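Local coordinates for CglIIR protein (Corynebacterium glutamicum, PDB 6F1S) that forms part of the CglI restriction endonuclease as its H subunit, probably a helicase-like NTP-driven motor, of which this chain is the C-terminal domain, at residues 39-43 with 94-98; 121-127 with 157-161. One frame throughout, in Å; residues are numbered along the deposited sequence.

Contact 1: 39-43 with 94-98; sequences LLAYL and MVLRT
Met94, a selenomethionine, lays its terminal methyl over one face of the Tyr42 ring: CE sits 3.6 Å from the ring centroid, 19° off the normal and displaced toward the rim, a CH-pi contact. A bend at the last torsion turns CE onto the ring, while CG of Tyr42, anti to its backbone N (chi1 -174°), carries the ring to the Met94 and Leu96 side-chain ends. Leu96 packs next. Its CD1 meets the helix between Leu39 O, at 3.6 Å, and Leu43 CB, at 3.9 Å, and also comes obliquely to Tyr42 CD1. That carbonyl is already engaged by Leu43 N in the helix, so the methyl packs against it. The Thr98 end is looser and partly exposed: Thr98 CG2 faces Leu43 CD2 tip to tip at 3.8 Å, and Leu40 CD2 stands 4.1 Å from the same methyl. The side chains meet through carbon atoms; the Tyr42 hydroxyl bonds instead to Ser50 OG on strand 49-52. Helix 32-46 lies across one face of the mixed sheet, its segment axis 105° from that of strand 92-100, with Leu39 continuing the packing onto Leu129 and Trp153 of strands 126-132 and 152-158 and onto Ile60 of helix 54-61.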
loop_
_atom_site.group_PDB
_atom_site.type_symbol
_atom_site.label_atom_id
_atom_site.label_comp_id
_atom_site.label_asym_id
_atom_site.label_seq_id
_atom_site.Cartn_x
_atom_site.Cartn_y
_atom_site.Cartn_z
ATOM N N LEU A 39 -4.578 10.969 1.016
ATOM C CA LEU A 39 -4.888 9.911 0.057
ATOM C C LEU A 39 -6.301 10.056 -0.510
ATOM O O LEU A 39 -6.523 9.840 -1.703
ATOM C CB LEU A 39 -4.713 8.528 0.699
ATOM C CG LEU A 39 -3.276 8.121 1.055
ATOM C CD1 LEU A 39 -3.234 6.730 1.678
ATOM C CD2 LEU A 39 -2.371 8.182 -0.170
ATOM N N LEU A 40 -7.254 10.434 0.338
ATOM C CA LEU A 40 -8.628 10.632 -0.116
ATOM C C LEU A 40 -8.764 11.852 -1.032
ATOM O O LEU A 40 -9.581 11.847 -1.954
ATOM C CB LEU A 40 -9.574 10.762 1.076
ATOM C CG LEU A 40 -9.804 9.472 1.870
ATOM C CD1 LEU A 40 -10.743 9.725 3.039
ATOM C CD2 LEU A 40 -10.336 8.358 0.971
ATOM N N ALA A 41 -7.968 12.892 -0.786
ATOM C CA ALA A 41 -7.961 14.051 -1.678
ATOM C C ALA A 41 -7.353 13.665 -3.018
ATOM O O ALA A 41 -7.772 14.159 -4.062
ATOM C CB ALA A 41 -7.202 15.213 -1.068
ATOM N N TYR A 42 -6.363 12.778 -2.983
ATOM C CA TYR A 42 -5.733 12.299 -4.209
ATOM C C TYR A 42 -6.726 11.461 -5.011
ATOM O O TYR A 42 -6.845 11.625 -6.227
ATOM C CB TYR A 42 -4.472 11.481 -3.895
ATOM C CG TYR A 42 -3.683 11.057 -5.118
ATOM C CD1 TYR A 42 -4.095 9.984 -5.901
ATOM C CD2 TYR A 42 -2.518 11.725 -5.485
ATOM C CE1 TYR A 42 -3.386 9.599 -7.018
ATOM C CE2 TYR A 42 -1.796 11.342 -6.603
ATOM C CZ TYR A 42 -2.233 10.278 -7.366
ATOM O OH TYR A 42 -1.525 9.890 -8.478
ATOM N N LEU A 43 -7.427 10.567 -4.320
ATOM C CA LEU A 43 -8.402 9.676 -4.946
ATOM C C LEU A 43 -9.461 10.448 -5.723
ATOM O O LEU A 43 -9.871 10.051 -6.811
ATOM C CB LEU A 43 -9.064 8.798 -3.886
ATOM C CG LEU A 43 -10.329 8.025 -4.260
ATOM C CD1 LEU A 43 -10.089 7.123 -5.463
ATOM C CD2 LEU A 43 -10.798 7.221 -3.062
HETATM N N MSE A 94 -0.292 3.446 -8.986
HETATM C CA MSE A 94 -0.886 3.439 -7.656
HETATM C C MSE A 94 -2.388 3.190 -7.718
HETATM O O MSE A 94 -3.121 3.861 -8.453
HETATM C CB MSE A 94 -0.602 4.750 -6.915
HETATM C CG MSE A 94 -1.101 4.725 -5.473
HETATM SE SE MSE A 94 -0.416 6.162 -4.329
HETATM C CE MSE A 94 -1.559 7.621 -4.939
ATOM N N VAL A 95 -2.827 2.208 -6.936
ATOM C CA VAL A 95 -4.229 1.838 -6.862
ATOM C C VAL A 95 -4.739 2.064 -5.440
ATOM O O VAL A 95 -4.172 1.547 -4.477
ATOM C CB VAL A 95 -4.448 0.368 -7.290
ATOM C CG1 VAL A 95 -5.901 -0.042 -7.123
ATOM C CG2 VAL A 95 -3.988 0.164 -8.732
ATOM N N LEU A 96 -5.793 2.865 -5.322
ATOM C CA LEU A 96 -6.409 3.176 -4.038
ATOM C C LEU A 96 -7.798 2.569 -3.978
ATOM O O LEU A 96 -8.650 2.900 -4.801
ATOM C CB LEU A 96 -6.505 4.691 -3.818
ATOM C CG LEU A 96 -5.252 5.552 -3.979
ATOM C CD1 LEU A 96 -5.584 7.030 -3.763
ATOM C CD2 LEU A 96 -4.157 5.105 -3.031
ATOM N N ARG A 97 -8.024 1.681 -3.015
ATOM C CA ARG A 97 -9.345 1.093 -2.800
ATOM C C ARG A 97 -9.879 1.489 -1.433
ATOM O O ARG A 97 -9.158 1.433 -0.432
ATOM C CB ARG A 97 -9.295 -0.435 -2.896
ATOM C CG ARG A 97 -8.642 -0.978 -4.144
ATOM C CD ARG A 97 -9.501 -0.781 -5.369
ATOM N NE ARG A 97 -8.925 -1.501 -6.495
ATOM C CZ ARG A 97 -9.090 -1.161 -7.765
ATOM N NH1 ARG A 97 -9.818 -0.097 -8.078
ATOM N NH2 ARG A 97 -8.516 -1.875 -8.720
ATOM N N THR A 98 -11.147 1.868 -1.384
ATOM C CA THR A 98 -11.770 2.187 -0.110
ATOM C C THR A 98 -12.904 1.210 0.196
ATOM O O THR A 98 -13.236 0.352 -0.630
ATOM C CB THR A 98 -12.285 3.633 -0.100
ATOM O OG1 THR A 98 -13.268 3.797 -1.128
ATOM C CG2 THR A 98 -11.128 4.599 -0.341
#

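Contact 2: 121-127 with 157-161; sequences EVAHPLL and IKLPG
Leu126 and Lys158 form an antiparallel hydrogen-bonded pair, followed by the non-hydrogen-bonded pair Leu127 and Ile157. Leu126 N bonds to Lys158 O (2.9 Å) and Lys158 N to Leu126 O (3.0 Å). Leu126 O also takes a CA-H...O contact from Ile157 CA. Beyond this pairing the strands give way to loop, and a water lies between His124 O and Lys158 O, within hydrogen-bonding distance of both. On one face of the sheet Leu127 CD1 touches Ile157 CG2 at 3.9 Å; on the other, Leu126 and Lys158 lie side by side. The lysine chain runs extended from CB until chi4 (-73°) bends its ammonium to Glu121 O, with NZ 2.9 Å from that carbonyl oxygen and tilted 20° from its plane. Pro160 fits against the turn: its CB lies 3.4 Å from Val122 O and equally near Ala123 O, while Pro160 CD packs on Pro125 CG at 4.0 Å. Within the turn, Glu121 OE1 accepts from Ala123 N; His124 N is also close, but that distance is too short to trust, and OE2 forms a salt bridge with Arg93. Lys158 therefore serves a main-chain carbonyl just past the end of helix 112-120, with a weak second bond to Ser118 O: its charge probably offsets the negative pole of that helix, while the Glu121 carboxylate, tied to Ala123 N and Arg93, probably steadies the turn.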
loop_
_atom_site.group_PDB
_atom_site.type_symbol
_atom_site.label_atom_id
_atom_site.label_comp_id
_atom_site.label_asym_id
_atom_site.label_seq_id
_atom_site.Cartn_x
_atom_site.Cartn_y
_atom_site.Cartn_z
ATOM N N GLU A 121 0.387 -6.399 -14.170
ATOM C CA GLU A 121 1.298 -5.251 -14.202
ATOM C C GLU A 121 2.746 -5.698 -14.092
ATOM O O GLU A 121 3.193 -6.104 -13.025
ATOM C CB GLU A 121 0.971 -4.264 -13.083
ATOM C CG GLU A 121 1.897 -3.056 -13.036
ATOM C CD GLU A 121 1.956 -2.314 -14.360
ATOM O OE1 GLU A 121 3.045 -2.276 -14.970
ATOM O OE2 GLU A 121 0.915 -1.768 -14.790
ATOM N N VAL A 122 3.479 -5.624 -15.199
ATOM C CA VAL A 122 4.867 -6.080 -15.213
ATOM C C VAL A 122 5.847 -4.981 -15.616
ATOM O O VAL A 122 7.055 -5.207 -15.658
ATOM C CB VAL A 122 5.057 -7.282 -16.168
ATOM C CG1 VAL A 122 4.312 -8.503 -15.638
ATOM C CG2 VAL A 122 4.593 -6.933 -17.572
ATOM N N ALA A 123 5.331 -3.791 -15.901
ATOM C CA ALA A 123 6.178 -2.671 -16.290
ATOM C C ALA A 123 6.371 -1.685 -15.145
ATOM O O ALA A 123 7.496 -1.327 -14.806
ATOM C CB ALA A 123 5.591 -1.959 -17.496
ATOM N N HIS A 124 5.267 -1.245 -14.555
ATOM C CA HIS A 124 5.316 -0.228 -13.512
ATOM C C HIS A 124 5.494 -0.831 -12.127
ATOM O O HIS A 124 4.819 -1.799 -11.775
ATOM C CB HIS A 124 4.039 0.620 -13.523
ATOM C CG HIS A 124 3.845 1.419 -14.774
ATOM N ND1 HIS A 124 4.517 2.597 -15.017
ATOM C CD2 HIS A 124 3.041 1.217 -15.845
ATOM C CE1 HIS A 124 4.144 3.081 -16.188
ATOM N NE2 HIS A 124 3.248 2.262 -16.710
ATOM N N PRO A 125 6.412 -0.262 -11.334
ATOM C CA PRO A 125 6.390 -0.544 -9.897
ATOM C C PRO A 125 4.991 -0.243 -9.376
ATOM O O PRO A 125 4.441 0.804 -9.716
ATOM C CB PRO A 125 7.428 0.422 -9.325
ATOM C CG PRO A 125 8.334 0.718 -10.468
ATOM C CD PRO A 125 7.483 0.680 -11.700
ATOM N N LEU A 126 4.416 -1.153 -8.601
ATOM C CA LEU A 126 3.009 -1.061 -8.250
ATOM C C LEU A 126 2.792 -0.892 -6.746
ATOM O O LEU A 126 3.324 -1.657 -5.943
ATOM C CB LEU A 126 2.267 -2.309 -8.748
ATOM C CG LEU A 126 0.769 -2.378 -8.459
ATOM C CD1 LEU A 126 0.036 -1.236 -9.143
ATOM C CD2 LEU A 126 0.191 -3.719 -8.889
ATOM N N LEU A 127 2.014 0.123 -6.377
ATOM C CA LEU A 127 1.570 0.299 -4.994
ATOM C C LEU A 127 0.048 0.232 -4.922
ATOM O O LEU A 127 -0.654 1.032 -5.544
ATOM C CB LEU A 127 2.065 1.631 -4.415
ATOM C CG LEU A 127 1.554 2.029 -3.017
ATOM C CD1 LEU A 127 2.105 1.111 -1.932
ATOM C CD2 LEU A 127 1.853 3.495 -2.682
ATOM N N ILE A 157 3.030 -3.806 -2.186
ATOM C CA ILE A 157 3.994 -3.382 -3.190
ATOM C C ILE A 157 4.398 -4.539 -4.086
ATOM O O ILE A 157 4.341 -5.703 -3.687
ATOM C CB ILE A 157 5.259 -2.783 -2.543
ATOM C CG1 ILE A 157 5.926 -3.823 -1.643
ATOM C CG2 ILE A 157 4.914 -1.526 -1.750
ATOM C CD1 ILE A 157 7.178 -3.338 -0.956
ATOM N N LYS A 158 4.798 -4.206 -5.307
ATOM C CA LYS A 158 5.237 -5.197 -6.273
ATOM C C LYS A 158 6.195 -4.542 -7.257
ATOM O O LYS A 158 5.839 -3.570 -7.922
ATOM C CB LYS A 158 4.037 -5.808 -6.999
ATOM C CG LYS A 158 4.387 -6.842 -8.059
ATOM C CD LYS A 158 3.113 -7.461 -8.629
ATOM C CE LYS A 158 3.417 -8.522 -9.668
ATOM N NZ LYS A 158 3.902 -7.919 -10.936
ATOM N N LEU A 159 7.417 -5.057 -7.328
ATOM C CA LEU A 159 8.410 -4.540 -8.268
ATOM C C LEU A 159 8.254 -5.235 -9.622
ATOM O O LEU A 159 7.823 -6.388 -9.685
ATOM C CB LEU A 159 9.828 -4.721 -7.708
ATOM C CG LEU A 159 10.239 -3.802 -6.544
ATOM C CD1 LEU A 159 11.550 -4.237 -5.929
ATOM C CD2 LEU A 159 10.345 -2.358 -6.990
ATOM N N PRO A 160 8.587 -4.527 -10.716
ATOM C CA PRO A 160 8.418 -5.100 -12.059
ATOM C C PRO A 160 9.371 -6.269 -12.321
ATOM O O PRO A 160 10.467 -6.317 -11.756
ATOM C CB PRO A 160 8.718 -3.918 -12.988
ATOM C CG PRO A 160 9.570 -2.996 -12.178
ATOM C CD PRO A 160 9.113 -3.150 -10.758
ATOM N N GLY A 161 8.944 -7.205 -13.162
ATOM C CA GLY A 161 9.718 -8.405 -13.428
ATOM C C GLY A 161 8.877 -9.665 -13.333
ATOM O O GLY A 161 7.649 -9.613 -13.431
HETATM O O HOH W 1 5.005 -4.474 -10.773
#

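How the contacts relate
From the N terminus, the chain lays down edge strand 21-23 and then helix 32-46. Contact 1 closes the first loop when strand 92-100 arrives beneath that helix, after an excursion of 50 residues, half of them helical, through strand 49-52 and helices 54-61 and 73-86. Helix 112-120 follows, and its exit opens contact 2, whose loop of 29 residues closes as strand 152-158 returns antiparallel to 126-132. The loops run in series, neither nesting nor crossing. Space joins what sequence separates: strands 92-100 and 126-132 are parallel neighbours, and Val95 N lies 2.8 Å from Leu127 O, a probable hydrogen bond. Contact 1 fixes a helix onto the sheet, whereas contact 2 continues the sheet itself.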